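Local coordinates for protein extracellular sialidase/neuraminidase, putative (Aspergillus fumigatus, PDB 2XZI) that is a KDNase, a glycoside hydrolase of the sialidase family that probably releases deaminated neuraminic acid (KDN) from the ends of glycan chains, at residues A[73-78]-A[86-91]; A[233-238]-A[313-318]; A[290-295]-A[307-312]. All blocks are in the same frame, centred on the assembly; numbering follows the deposited sequence.

In the fold
Three parts of a six-bladed beta-propeller are described. Contacts 1 and 3 each lie within a blade and involve its third strand. In contact 1 the end of that strand is met by the returning connection to the fourth; partly buried, it relies on a salt bridge, a lysine bond and waters. Contact 3 is a buried antiparallel strand pair with regular backbone bonds and a largely apolar face. Contact 2, small and partly buried, joins neighbouring blades through little more than one backbone bond. It touches contact 3, sharing a blade: K317 O bonds to S310 OG and F318 packs on F293. The centre of contact 1 lies about 28 Å and 33 Å from those of contacts 3 and 2.

Contact 1 of 3, residues A[73-78]-A[86-91]; sequences KRTKTT and SDWEPL
The turn between the third and fourth strands of a propeller blade, where sialidases commonly carry their Asp boxes, closes here as R74 to K76 meet D87 to E89. Two backbone bonds pin it: E89 N gives its hydrogen to R74 O at 2.8 Å, and K76 N to D87 O, nearly straight at 176°. Beside this single bridge, T75 with W88, lies the salt bridge. The R74 chain bends at chi3 (-58°), and the guanidinium takes hold of the E89 carboxylate side-on: NE reaches OE1 at 3.0 Å in the guanidinium plane, while NH2 meets the syn lone pair of OE2 at 2.8 Å. The two planes are 43° apart, so the grip is twisted rather than flat. Water molecules bond to both carboxylate oxygens, one linking OE1 to R74 N and P90 O, the other joining OE2 to K76 O. R74 NH1 is taken up by D161 O of the next blade.

On the inner side, the W88 indole has the methyl of T75 over one face, CG2 lying 3.6 Å from the six-membered ring centroid. Its NE1 bonds to G82 O within the turn, and W372 meets the ring edge-to-face. K73 runs extended past E89 O and L91, its NZ reaching L17 O and D27. At the outer end, the straight chain of K76 carries NZ to S86 O, 2.8 Å away.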
ATOM      1  N   LYS A  73     -11.217  -5.039   5.125  1.00  7.00           N
ATOM      2  CA  LYS A  73     -12.529  -4.523   5.496  1.00  6.32           C
ATOM      3  C   LYS A  73     -13.092  -3.744   4.338  1.00  6.63           C
ATOM      4  O   LYS A  73     -12.358  -3.123   3.578  1.00  7.60           O
ATOM      5  CB  LYS A  73     -12.423  -3.595   6.701  1.00  7.39           C
ATOM      6  CG  LYS A  73     -12.071  -4.274   8.009  1.00  7.94           C
ATOM      7  CD  LYS A  73     -12.052  -3.273   9.141  1.00  7.50           C
ATOM      8  CE  LYS A  73     -11.861  -4.008  10.442  1.00  8.59           C
ATOM      9  NZ  LYS A  73     -12.071  -3.145  11.613  1.00  9.91           N
ATOM     10  N   ARG A  74     -14.410  -3.760   4.200  1.00  6.56           N
ATOM     11  CA  ARG A  74     -15.091  -2.906   3.240  1.00  6.86           C
ATOM     12  C   ARG A  74     -15.955  -1.913   3.986  1.00  6.86           C
ATOM     13  O   ARG A  74     -16.391  -2.182   5.104  1.00  6.73           O
ATOM     14  CB  ARG A  74     -16.039  -3.730   2.359  1.00  6.52           C
ATOM     15  CG  ARG A  74     -15.485  -5.050   1.834  1.00  8.46           C
ATOM     16  CD  ARG A  74     -16.451  -5.605   0.788  1.00  9.62           C
ATOM     17  NE  ARG A  74     -17.803  -5.801   1.327  1.00  8.55           N
ATOM     18  CZ  ARG A  74     -18.902  -5.916   0.583  1.00  8.70           C
ATOM     19  NH1 ARG A  74     -18.850  -5.825  -0.736  1.00 10.43           N
ATOM     20  NH2 ARG A  74     -20.084  -6.095   1.168  1.00 10.72           N
ATOM     21  N   THR A  75     -16.254  -0.790   3.356  1.00  6.45           N
ATOM     22  CA  THR A  75     -17.361   0.025   3.807  1.00  6.63           C
ATOM     23  C   THR A  75     -18.675  -0.730   3.614  1.00  7.14           C
ATOM     24  O   THR A  75     -18.841  -1.494   2.647  1.00  6.70           O
ATOM     25  CB  THR A  75     -17.381   1.418   3.134  1.00  6.60           C
ATOM     26  OG1 THR A  75     -17.455   1.288   1.702  1.00  5.36           O
ATOM     27  CG2 THR A  75     -16.120   2.176   3.523  1.00  7.31           C
ATOM     28  N   LYS A  76     -19.583  -0.529   4.573  1.00  7.08           N
ATOM     29  CA  LYS A  76     -20.870  -1.228   4.596  1.00  7.56           C
ATOM     30  C   LYS A  76     -21.724  -0.918   3.379  1.00  8.06           C
ATOM     31  O   LYS A  76     -22.423  -1.803   2.860  1.00  9.80           O
ATOM     32  CB  LYS A  76     -21.646  -0.867   5.861  1.00  7.25           C
ATOM     33  CG  LYS A  76     -21.104  -1.477   7.134  1.00  7.80           C
ATOM     34  CD  LYS A  76     -21.933  -0.993   8.318  1.00  9.58           C
ATOM     35  CE  LYS A  76     -21.455  -1.632   9.596  1.00 11.91           C
ATOM     36  NZ  LYS A  76     -22.226  -1.085  10.753  1.00 13.77           N
ATOM     37  N   THR A  77     -21.651   0.316   2.903  1.00  8.78           N
ATOM     38  CA  THR A  77     -22.403   0.716   1.736  1.00  9.63           C
ATOM     39  C   THR A  77     -21.454   1.336   0.743  1.00  9.69           C
ATOM     40  O   THR A  77     -20.272   1.590   1.061  1.00  9.95           O
ATOM     41  CB  THR A  77     -23.514   1.726   2.062  1.00  9.71           C
ATOM     42  OG1 THR A  77     -22.925   3.008   2.255  1.00  9.66           O
ATOM     43  CG2 THR A  77     -24.330   1.307   3.323  1.00 10.47           C
ATOM     44  N   THR A  78     -21.949   1.555  -0.468  1.00  9.82           N
ATOM     45  CA  THR A  78     -21.164   2.204  -1.517  1.00 10.04           C
ATOM     46  C   THR A  78     -21.119   3.732  -1.358  1.00 10.87           C
ATOM     47  O   THR A  78     -20.376   4.412  -2.070  1.00 10.54           O
ATOM     48  CB  THR A  78     -21.731   1.863  -2.913  1.00 10.47           C
ATOM     49  OG1 THR A  78     -23.061   2.391  -3.006  1.00 11.09           O
ATOM     50  CG2 THR A  78     -21.771   0.349  -3.146  1.00 10.99           C
ATOM     51  N   SER A  86     -18.549   3.202  12.469  1.00  8.98           N
ATOM     52  CA  SER A  86     -19.742   2.401  12.205  1.00 10.03           C
ATOM     53  C   SER A  86     -20.027   2.186  10.716  1.00  9.33           C
ATOM     54  O   SER A  86     -20.887   1.383  10.366  1.00 10.32           O
ATOM     55  CB  SER A  86     -20.970   2.996  12.896  1.00  9.92           C
ATOM     56  OG  SER A  86     -21.253   4.271  12.367  1.00 12.73           O
ATOM     57  N   ASP A  87     -19.311   2.899   9.852  1.00  8.71           N
ATOM     58  CA  ASP A  87     -19.465   2.756   8.409  1.00  7.81           C
ATOM     59  C   ASP A  87     -18.729   1.551   7.817  1.00  6.77           C
ATOM     60  O   ASP A  87     -18.881   1.249   6.623  1.00  7.29           O
ATOM     61  CB  ASP A  87     -18.990   4.038   7.718  1.00  7.89           C
ATOM     62  CG  ASP A  87     -19.936   5.195   7.925  1.00 10.00           C
ATOM     63  OD1 ASP A  87     -21.162   4.963   7.953  1.00 11.11           O
ATOM     64  OD2 ASP A  87     -19.456   6.341   8.029  1.00 11.89           O
ATOM     65  N   TRP A  88     -17.907   0.895   8.635  1.00  7.15           N
ATOM     66  CA  TRP A  88     -17.031  -0.179   8.172  1.00  6.70           C
ATOM     67  C   TRP A  88     -17.508  -1.551   8.619  1.00  7.18           C
ATOM     68  O   TRP A  88     -17.911  -1.737   9.782  1.00  8.07           O
ATOM     69  CB  TRP A  88     -15.604   0.059   8.663  1.00  6.81           C
ATOM     70  CG  TRP A  88     -14.919   1.188   7.961  1.00  6.07           C
ATOM     71  CD1 TRP A  88     -14.888   2.505   8.345  1.00  6.47           C
ATOM     72  CD2 TRP A  88     -14.147   1.102   6.763  1.00  4.69           C
ATOM     73  NE1 TRP A  88     -14.145   3.246   7.454  1.00  5.48           N
ATOM     74  CE2 TRP A  88     -13.673   2.407   6.477  1.00  4.66           C
ATOM     75  CE3 TRP A  88     -13.789   0.047   5.909  1.00  6.19           C
ATOM     76  CZ2 TRP A  88     -12.878   2.685   5.381  1.00  5.92           C
ATOM     77  CZ3 TRP A  88     -12.995   0.329   4.813  1.00  6.84           C
ATOM     78  CH2 TRP A  88     -12.541   1.635   4.563  1.00  7.31           C
ATOM     79  N   GLU A  89     -17.444  -2.507   7.707  1.00  7.05           N
ATOM     80  CA  GLU A  89     -17.719  -3.910   8.044  1.00  7.16           C
ATOM     81  C   GLU A  89     -16.677  -4.487   9.015  1.00  7.34           C
ATOM     82  O   GLU A  89     -15.574  -3.953   9.145  1.00  7.36           O
ATOM     83  CB  GLU A  89     -17.764  -4.759   6.779  1.00  7.71           C
ATOM     84  CG  GLU A  89     -18.957  -4.464   5.872  1.00  8.10           C
ATOM     85  CD  GLU A  89     -18.921  -5.268   4.582  1.00 11.15           C
ATOM     86  OE1 GLU A  89     -17.866  -5.876   4.280  1.00 11.51           O
ATOM     87  OE2 GLU A  89     -19.940  -5.276   3.858  1.00 13.57           O
ATOM     88  N   PRO A  90     -17.006  -5.611   9.680  1.00  7.61           N
ATOM     89  CA  PRO A  90     -15.995  -6.348  10.437  1.00  7.78           C
ATOM     90  C   PRO A  90     -14.914  -6.965   9.552  1.00  7.57           C
ATOM     91  O   PRO A  90     -15.089  -7.098   8.332  1.00  7.85           O
ATOM     92  CB  PRO A  90     -16.799  -7.469  11.123  1.00  8.19           C
ATOM     93  CG  PRO A  90     -18.211  -6.999  11.121  1.00  9.24           C
ATOM     94  CD  PRO A  90     -18.356  -6.179   9.865  1.00  7.06           C
ATOM     95  N   LEU A  91     -13.803  -7.308  10.176  1.00  7.49           N
ATOM     96  CA  LEU A  91     -12.666  -7.907   9.493  1.00  6.54           C
ATOM     97  C   LEU A  91     -13.045  -9.181   8.748  1.00  6.58           C
ATOM     98  O   LEU A  91     -13.743 -10.047   9.290  1.00  7.93           O
ATOM     99  CB  LEU A  91     -11.552  -8.202  10.501  1.00  6.78           C
ATOM    100  CG  LEU A  91     -10.209  -8.548   9.873  1.00  6.56           C
ATOM    101  CD1 LEU A  91      -9.539  -7.279   9.338  1.00  7.12           C
ATOM    102  CD2 LEU A  91      -9.353  -9.199  10.946  1.00  7.10           C
TER
HETATM  103  O   HOH W   1     -14.747  -2.541  11.337  1.00 12.43           O
HETATM  104  O   HOH W   2     -15.324  -6.441   5.474  1.00 10.32           O
HETATM  105  O   HOH W   3     -22.396  -4.393   4.109  1.00 16.87           O

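Contact 2 of 3, residues A[233-238]-A[313-318]; sequences VQTPDG and ADAKKF
A chi1 of 64° places CG of D237 between its own backbone N and carbonyl carbon, folding the carboxylate back onto A313 O; chi1 of 45° sets OG1 of T235 likewise, leaving CG2 anti to the carbonyl carbon and against A315. The carbonyl oxygen of A313 stands over the flat carboxylate, 2.9 Å from D237 CG and nearly as close to both carboxylate oxygens. This approach of three acceptor oxygens is probably unfavourable and would be offset in part by D237 N, which donates to that same A313 O at 2.9 Å, lying in the plane of the carbonyl and using one of its lone pairs. Within the turn T235 OG1 hydrogen-bonds to D237 OD1 at 2.6 Å and also has K239 O as a partner. With K239 N, two bonds converge on OD1 and restrain the turn of the carboxylate.

Around this the packing is light. A313 O also lies 3.3 Å from CD of P236. T235 CG2 touches CB of A315 at 3.8 Å, and Y241 of the adjoining strand lies against both residues. Beyond them, R256 bonds to D314 O, and R282 to Q234 O. The backbone bond from G238 N to T235 O closes a type I turn over T235 to G238. This is the hairpin turn between the first two strands of one blade, resting on the loop between the third and fourth strands of the next, an inter-blade contact of the sialidase beta-propeller.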
ATOM      1  N   VAL A 233       2.557   6.149 -10.677  1.00  6.37           N
ATOM      2  CA  VAL A 233       1.484   7.094 -10.991  1.00  6.46           C
ATOM      3  C   VAL A 233       1.628   7.524 -12.442  1.00  6.10           C
ATOM      4  O   VAL A 233       2.725   7.476 -13.010  1.00  6.49           O
ATOM      5  CB  VAL A 233       1.453   8.307 -10.010  1.00  6.39           C
ATOM      6  CG1 VAL A 233       2.414   9.419 -10.461  1.00  7.33           C
ATOM      7  CG2 VAL A 233       0.029   8.853  -9.830  1.00  5.67           C
ATOM      8  N   GLN A 234       0.507   7.931 -13.023  1.00  6.08           N
ATOM      9  CA  GLN A 234       0.525   8.592 -14.311  1.00  5.53           C
ATOM     10  C   GLN A 234       0.437  10.077 -14.016  1.00  6.27           C
ATOM     11  O   GLN A 234      -0.509  10.534 -13.389  1.00  5.88           O
ATOM     12  CB  GLN A 234      -0.653   8.146 -15.162  1.00  6.32           C
ATOM     13  CG  GLN A 234      -0.516   8.572 -16.611  1.00  7.29           C
ATOM     14  CD  GLN A 234      -1.680   8.143 -17.476  1.00 10.04           C
ATOM     15  OE1 GLN A 234      -2.764   7.769 -16.994  1.00 11.01           O
ATOM     16  NE2 GLN A 234      -1.464   8.212 -18.783  1.00 11.12           N
ATOM     17  N   THR A 235       1.468  10.796 -14.428  1.00  7.09           N
ATOM     18  CA  THR A 235       1.587  12.227 -14.161  1.00  8.12           C
ATOM     19  C   THR A 235       0.667  13.000 -15.110  1.00  8.66           C
ATOM     20  O   THR A 235       0.140  12.417 -16.060  1.00  8.70           O
ATOM     21  CB  THR A 235       3.069  12.688 -14.189  1.00  8.25           C
ATOM     22  OG1 THR A 235       3.739  12.122 -15.318  1.00  9.93           O
ATOM     23  CG2 THR A 235       3.778  12.190 -12.930  1.00  9.69           C
ATOM     24  N   PRO A 236       0.423  14.294 -14.829  1.00  9.08           N
ATOM     25  CA  PRO A 236      -0.537  15.011 -15.665  1.00  9.69           C
ATOM     26  C   PRO A 236      -0.169  15.045 -17.152  1.00 10.41           C
ATOM     27  O   PRO A 236      -1.069  15.060 -17.986  1.00 11.56           O
ATOM     28  CB  PRO A 236      -0.550  16.417 -15.054  1.00  9.98           C
ATOM     29  CG  PRO A 236      -0.230  16.168 -13.588  1.00  9.43           C
ATOM     30  CD  PRO A 236       0.805  15.083 -13.639  1.00  9.38           C
ATOM     31  N   ASP A 237       1.126  15.007 -17.467  1.00 10.98           N
ATOM     32  CA  ASP A 237       1.587  14.893 -18.863  1.00 11.43           C
ATOM     33  C   ASP A 237       1.279  13.542 -19.543  1.00 11.24           C
ATOM     34  O   ASP A 237       1.541  13.385 -20.738  1.00 12.64           O
ATOM     35  CB  ASP A 237       3.081  15.266 -18.979  1.00 10.93           C
ATOM     36  CG  ASP A 237       4.003  14.313 -18.203  1.00 12.25           C
ATOM     37  OD1 ASP A 237       3.512  13.303 -17.664  1.00 12.27           O
ATOM     38  OD2 ASP A 237       5.226  14.572 -18.110  1.00 14.17           O
ATOM     39  N   GLY A 238       0.723  12.580 -18.797  1.00 11.44           N
ATOM     40  CA  GLY A 238       0.337  11.267 -19.336  1.00 10.31           C
ATOM     41  C   GLY A 238       1.452  10.231 -19.272  1.00 10.34           C
ATOM     42  O   GLY A 238       1.238   9.053 -19.579  1.00 10.56           O
ATOM     43  N   ALA A 313       3.596  18.929 -14.303  1.00  9.85           N
ATOM     44  CA  ALA A 313       3.148  17.945 -15.288  1.00 10.04           C
ATOM     45  C   ALA A 313       3.891  16.606 -15.219  1.00 10.01           C
ATOM     46  O   ALA A 313       3.362  15.584 -15.650  1.00  9.68           O
ATOM     47  CB  ALA A 313       3.228  18.540 -16.688  1.00 10.51           C
ATOM     48  N   ASP A 314       5.108  16.644 -14.677  1.00 10.63           N
ATOM     49  CA  ASP A 314       5.962  15.471 -14.494  1.00 10.78           C
ATOM     50  C   ASP A 314       6.230  15.192 -13.010  1.00 10.49           C
ATOM     51  O   ASP A 314       7.132  14.425 -12.669  1.00 10.69           O
ATOM     52  CB  ASP A 314       7.299  15.684 -15.215  1.00 11.65           C
ATOM     53  CG  ASP A 314       8.079  16.884 -14.680  1.00 13.11           C
ATOM     54  OD1 ASP A 314       7.554  17.667 -13.849  1.00 12.88           O
ATOM     55  OD2 ASP A 314       9.241  17.057 -15.108  1.00 16.28           O
ATOM     56  N   ALA A 315       5.436  15.818 -12.133  1.00 10.00           N
ATOM     57  CA  ALA A 315       5.627  15.709 -10.670  1.00 10.28           C
ATOM     58  C   ALA A 315       7.073  15.982 -10.223  1.00 10.94           C
ATOM     59  O   ALA A 315       7.597  15.328  -9.317  1.00 11.03           O
ATOM     60  CB  ALA A 315       5.103  14.338 -10.130  1.00 10.03           C
ATOM     61  N   LYS A 316       7.733  16.949 -10.865  1.00 11.56           N
ATOM     62  CA  LYS A 316       9.121  17.235 -10.524  1.00 12.59           C
ATOM     63  C   LYS A 316       9.276  17.617  -9.061  1.00 11.95           C
ATOM     64  O   LYS A 316      10.166  17.095  -8.389  1.00 12.02           O
ATOM     65  CB  LYS A 316       9.722  18.322 -11.421  1.00 13.73           C
ATOM     66  CG  LYS A 316      11.226  18.523 -11.185  1.00 16.52           C
ATOM     67  CD  LYS A 316      11.892  19.326 -12.293  1.00 21.41           C
ATOM     68  CE  LYS A 316      12.123  20.775 -11.883  1.00 24.99           C
ATOM     69  NZ  LYS A 316      13.307  21.350 -12.591  1.00 26.01           N
ATOM     70  N   LYS A 317       8.416  18.524  -8.593  1.00 11.96           N
ATOM     71  CA  LYS A 317       8.501  19.056  -7.236  1.00 12.27           C
ATOM     72  C   LYS A 317       7.163  18.958  -6.530  1.00 11.30           C
ATOM     73  O   LYS A 317       6.118  19.317  -7.086  1.00 10.85           O
ATOM     74  CB  LYS A 317       8.971  20.521  -7.233  1.00 13.09           C
ATOM     75  CG  LYS A 317       9.415  21.003  -5.855  1.00 17.82           C
ATOM     76  CD  LYS A 317       9.748  22.488  -5.821  1.00 21.66           C
ATOM     77  CE  LYS A 317      10.432  22.862  -4.513  1.00 24.24           C
ATOM     78  NZ  LYS A 317       9.650  22.425  -3.309  1.00 25.38           N
ATOM     79  N   PHE A 318       7.223  18.489  -5.289  1.00 11.31           N
ATOM     80  CA  PHE A 318       6.084  18.523  -4.378  1.00 11.12           C
ATOM     81  C   PHE A 318       6.234  19.667  -3.379  1.00 11.14           C
ATOM     82  O   PHE A 318       7.361  20.058  -3.026  1.00 12.69           O
ATOM     83  CB  PHE A 318       5.957  17.188  -3.628  1.00 10.69           C
ATOM     84  CG  PHE A 318       5.456  16.062  -4.483  1.00  8.76           C
ATOM     85  CD1 PHE A 318       6.306  15.398  -5.360  1.00  8.87           C
ATOM     86  CD2 PHE A 318       4.117  15.687  -4.435  1.00  8.73           C
ATOM     87  CE1 PHE A 318       5.842  14.368  -6.172  1.00 11.57           C
ATOM     88  CE2 PHE A 318       3.642  14.665  -5.258  1.00  9.63           C
ATOM     89  CZ  PHE A 318       4.501  14.007  -6.131  1.00 11.21           C
TER

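Contact 3 of 3, residues A[290-295]-A[307-312]; sequences RTIFLN and VRISYD
T291 and S310 exchange two backbone hydrogen bonds, T291 N to S310 O at 3.0 Å and S310 N to T291 O at 2.8 Å. F293 and R308 do the same two residues further along each strand, R308 N giving to F293 O at 2.8 Å. In the non-hydrogen-bonded I292-I309 pair between them, the CA-H of I292 points to R308 O. A water takes a hydrogen from T291 OG1 and gives to S310 O and D312 O. Two more waters link R308 NE and NH2 to N295 OD1, while R308 NH1 goes to N319 O.

The pairing is that of the second and third strands of a propeller blade, the axes of 290-294 and 307-310 running antiparallel, 154° apart. Where strand 305-310 ends, S310 OG accepts from D312 N in an ST turn and bonds to K317 O.

I292, L294, V307 and I309 form the apolar face. Chi1 of -40° in I292 and 66° in V307 leaves each CG2 anti to the backbone N and brings these methyls to 3.5 Å, and I292 CD1 lies alongside CG1 of I309. M341 of strand 334-343 lies against I292 and L294, and helix 377-381 against V307 and I309. At the outer end R290 and Y311 run side by side, CG of R290 3.7 Å from CE1 of Y311. The arginine's NH2 and the phenol OH share D3, and CG2 of I309 lies 3.7 Å above one face of the tyrosine ring.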
ATOM      1  N   ARG A 290      -3.256  17.672 -10.151  1.00  9.21           N
ATOM      2  CA  ARG A 290      -2.561  17.377  -8.893  1.00  8.41           C
ATOM      3  C   ARG A 290      -2.176  15.908  -8.760  1.00  7.75           C
ATOM      4  O   ARG A 290      -2.981  15.017  -9.061  1.00  8.31           O
ATOM      5  CB  ARG A 290      -3.441  17.777  -7.698  1.00  8.12           C
ATOM      6  CG  ARG A 290      -3.899  19.264  -7.678  1.00  8.45           C
ATOM      7  CD  ARG A 290      -4.720  19.551  -6.428  1.00  8.98           C
ATOM      8  NE  ARG A 290      -5.630  20.706  -6.481  1.00  9.45           N
ATOM      9  CZ  ARG A 290      -6.860  20.684  -6.999  1.00 10.54           C
ATOM     10  NH1 ARG A 290      -7.349  19.596  -7.589  1.00 12.41           N
ATOM     11  NH2 ARG A 290      -7.611  21.769  -6.927  1.00 12.59           N
ATOM     12  N   THR A 291      -0.953  15.676  -8.277  1.00  7.63           N
ATOM     13  CA  THR A 291      -0.483  14.384  -7.828  1.00  7.05           C
ATOM     14  C   THR A 291      -0.241  14.539  -6.342  1.00  6.50           C
ATOM     15  O   THR A 291       0.293  15.568  -5.890  1.00  7.10           O
ATOM     16  CB  THR A 291       0.838  13.982  -8.512  1.00  7.36           C
ATOM     17  OG1 THR A 291       0.689  14.019  -9.935  1.00  8.10           O
ATOM     18  CG2 THR A 291       1.261  12.580  -8.126  1.00  7.13           C
ATOM     19  N   ILE A 292      -0.660  13.528  -5.580  1.00  5.16           N
ATOM     20  CA  ILE A 292      -0.496  13.470  -4.128  1.00  5.60           C
ATOM     21  C   ILE A 292       0.581  12.431  -3.775  1.00  4.93           C
ATOM     22  O   ILE A 292       0.658  11.362  -4.386  1.00  5.20           O
ATOM     23  CB  ILE A 292      -1.832  13.070  -3.416  1.00  5.28           C
ATOM     24  CG1 ILE A 292      -3.082  13.733  -4.039  1.00  6.37           C
ATOM     25  CG2 ILE A 292      -1.710  13.313  -1.906  1.00  4.78           C
ATOM     26  CD1 ILE A 292      -3.107  15.283  -4.016  1.00  7.10           C
ATOM     27  N   PHE A 293       1.421  12.760  -2.793  1.00  5.54           N
ATOM     28  CA  PHE A 293       2.451  11.841  -2.304  1.00  4.65           C
ATOM     29  C   PHE A 293       2.419  11.776  -0.779  1.00  4.33           C
ATOM     30  O   PHE A 293       2.167  12.789  -0.118  1.00  5.33           O
ATOM     31  CB  PHE A 293       3.841  12.265  -2.787  1.00  5.34           C
ATOM     32  CG  PHE A 293       4.923  11.317  -2.373  1.00  4.76           C
ATOM     33  CD1 PHE A 293       5.048  10.069  -2.980  1.00  6.35           C
ATOM     34  CD2 PHE A 293       5.808  11.653  -1.347  1.00  6.10           C
ATOM     35  CE1 PHE A 293       6.033   9.173  -2.595  1.00  8.81           C
ATOM     36  CE2 PHE A 293       6.806  10.753  -0.949  1.00  7.96           C
ATOM     37  CZ  PHE A 293       6.917   9.504  -1.579  1.00  7.29           C
ATOM     38  N   LEU A 294       2.674  10.589  -0.227  1.00  3.71           N
ATOM     39  CA  LEU A 294       2.695  10.382   1.219  1.00  4.33           C
ATOM     40  C   LEU A 294       3.827   9.444   1.599  1.00  4.20           C
ATOM     41  O   LEU A 294       3.968   8.357   1.035  1.00  4.21           O
ATOM     42  CB  LEU A 294       1.370   9.758   1.659  1.00  4.30           C
ATOM     43  CG  LEU A 294       1.178   9.395   3.132  1.00  5.02           C
ATOM     44  CD1 LEU A 294       1.386  10.548   4.103  1.00  6.14           C
ATOM     45  CD2 LEU A 294      -0.242   8.836   3.272  1.00  5.19           C
ATOM     46  N   ASN A 295       4.644   9.872   2.561  1.00  4.25           N
ATOM     47  CA  ASN A 295       5.693   9.020   3.130  1.00  5.04           C
ATOM     48  C   ASN A 295       6.128   9.635   4.450  1.00  4.41           C
ATOM     49  O   ASN A 295       5.545  10.632   4.903  1.00  6.18           O
ATOM     50  CB  ASN A 295       6.889   8.825   2.157  1.00  5.19           C
ATOM     51  CG  ASN A 295       7.961   9.924   2.272  1.00  5.69           C
ATOM     52  OD1 ASN A 295       7.648  11.105   2.435  1.00  5.72           O
ATOM     53  ND2 ASN A 295       9.232   9.516   2.180  1.00  7.09           N
ATOM     54  N   VAL A 307       1.857  14.408   3.942  1.00  5.70           N
ATOM     55  CA  VAL A 307       1.149  14.312   2.661  1.00  5.71           C
ATOM     56  C   VAL A 307       1.423  15.587   1.862  1.00  6.17           C
ATOM     57  O   VAL A 307       1.408  16.677   2.437  1.00  6.36           O
ATOM     58  CB  VAL A 307      -0.369  14.034   2.864  1.00  5.66           C
ATOM     59  CG1 VAL A 307      -1.098  15.218   3.542  1.00  6.06           C
ATOM     60  CG2 VAL A 307      -1.010  13.662   1.534  1.00  5.62           C
ATOM     61  N   ARG A 308       1.678  15.445   0.559  1.00  5.81           N
ATOM     62  CA  ARG A 308       2.096  16.552  -0.295  1.00  5.96           C
ATOM     63  C   ARG A 308       1.365  16.578  -1.621  1.00  5.88           C
ATOM     64  O   ARG A 308       0.863  15.537  -2.084  1.00  6.10           O
ATOM     65  CB  ARG A 308       3.574  16.400  -0.638  1.00  6.01           C
ATOM     66  CG  ARG A 308       4.521  16.309   0.557  1.00  5.83           C
ATOM     67  CD  ARG A 308       5.880  16.019  -0.016  1.00  7.69           C
ATOM     68  NE  ARG A 308       6.921  15.681   0.942  1.00  7.62           N
ATOM     69  CZ  ARG A 308       7.888  16.511   1.316  1.00  9.03           C
ATOM     70  NH1 ARG A 308       7.907  17.770   0.866  1.00  8.56           N
ATOM     71  NH2 ARG A 308       8.841  16.075   2.132  1.00  9.55           N
ATOM     72  N   ILE A 309       1.381  17.754  -2.261  1.00  6.39           N
ATOM     73  CA  ILE A 309       0.791  17.963  -3.590  1.00  7.22           C
ATOM     74  C   ILE A 309       1.853  18.450  -4.575  1.00  6.96           C
ATOM     75  O   ILE A 309       2.675  19.322  -4.243  1.00  7.50           O
ATOM     76  CB  ILE A 309      -0.377  18.975  -3.560  1.00  6.86           C
ATOM     77  CG1 ILE A 309      -1.512  18.509  -2.622  1.00  7.33           C
ATOM     78  CG2 ILE A 309      -0.908  19.268  -4.968  1.00  9.78           C
ATOM     79  CD1 ILE A 309      -2.436  19.644  -2.106  1.00 10.61           C
ATOM     80  N   SER A 310       1.847  17.883  -5.782  1.00  7.45           N
ATOM     81  CA  SER A 310       2.607  18.488  -6.882  1.00  8.12           C
ATOM     82  C   SER A 310       1.644  18.945  -7.954  1.00  8.04           C
ATOM     83  O   SER A 310       0.720  18.206  -8.304  1.00  8.02           O
ATOM     84  CB  SER A 310       3.598  17.507  -7.500  1.00  7.68           C
ATOM     85  OG  SER A 310       4.287  18.134  -8.593  1.00  8.03           O
ATOM     86  N   TYR A 311       1.905  20.128  -8.510  1.00  8.33           N
ATOM     87  CA  TYR A 311       1.161  20.667  -9.642  1.00  9.27           C
ATOM     88  C   TYR A 311       1.932  20.496 -10.951  1.00  9.64           C
ATOM     89  O   TYR A 311       1.443  20.890 -12.016  1.00 10.49           O
ATOM     90  CB  TYR A 311       0.875  22.152  -9.409  1.00  9.25           C
ATOM     91  CG  TYR A 311       0.064  22.405  -8.173  1.00 10.06           C
ATOM     92  CD1 TYR A 311      -1.311  22.215  -8.183  1.00 10.63           C
ATOM     93  CD2 TYR A 311       0.675  22.813  -6.985  1.00 12.62           C
ATOM     94  CE1 TYR A 311      -2.079  22.445  -7.041  1.00 11.54           C
ATOM     95  CE2 TYR A 311      -0.080  23.053  -5.839  1.00 13.22           C
ATOM     96  CZ  TYR A 311      -1.444  22.858  -5.874  1.00 13.35           C
ATOM     97  OH  TYR A 311      -2.179  23.100  -4.739  1.00 14.63           O
ATOM     98  N   ASP A 312       3.117  19.909 -10.884  1.00  9.17           N
ATOM     99  CA  ASP A 312       3.981  19.777 -12.067  1.00 10.30           C
ATOM    100  C   ASP A 312       3.502  18.682 -12.997  1.00  9.99           C
ATOM    101  O   ASP A 312       3.080  17.618 -12.542  1.00 10.34           O
ATOM    102  CB  ASP A 312       5.429  19.501 -11.666  1.00  9.48           C
ATOM    103  CG  ASP A 312       6.094  20.681 -10.985  1.00 13.04           C
ATOM    104  OD1 ASP A 312       5.736  21.849 -11.272  1.00 15.57           O
ATOM    105  OD2 ASP A 312       7.001  20.439 -10.171  1.00 14.40           O
TER
HETATM  106  O   HOH W   4       1.338  16.583 -10.593  1.00 10.31           O
HETATM  107  O   HOH W   5       9.537  13.128   1.820  1.00  6.35           O
HETATM  108  O   HOH W   6       5.971  13.158   1.915  1.00  9.34           O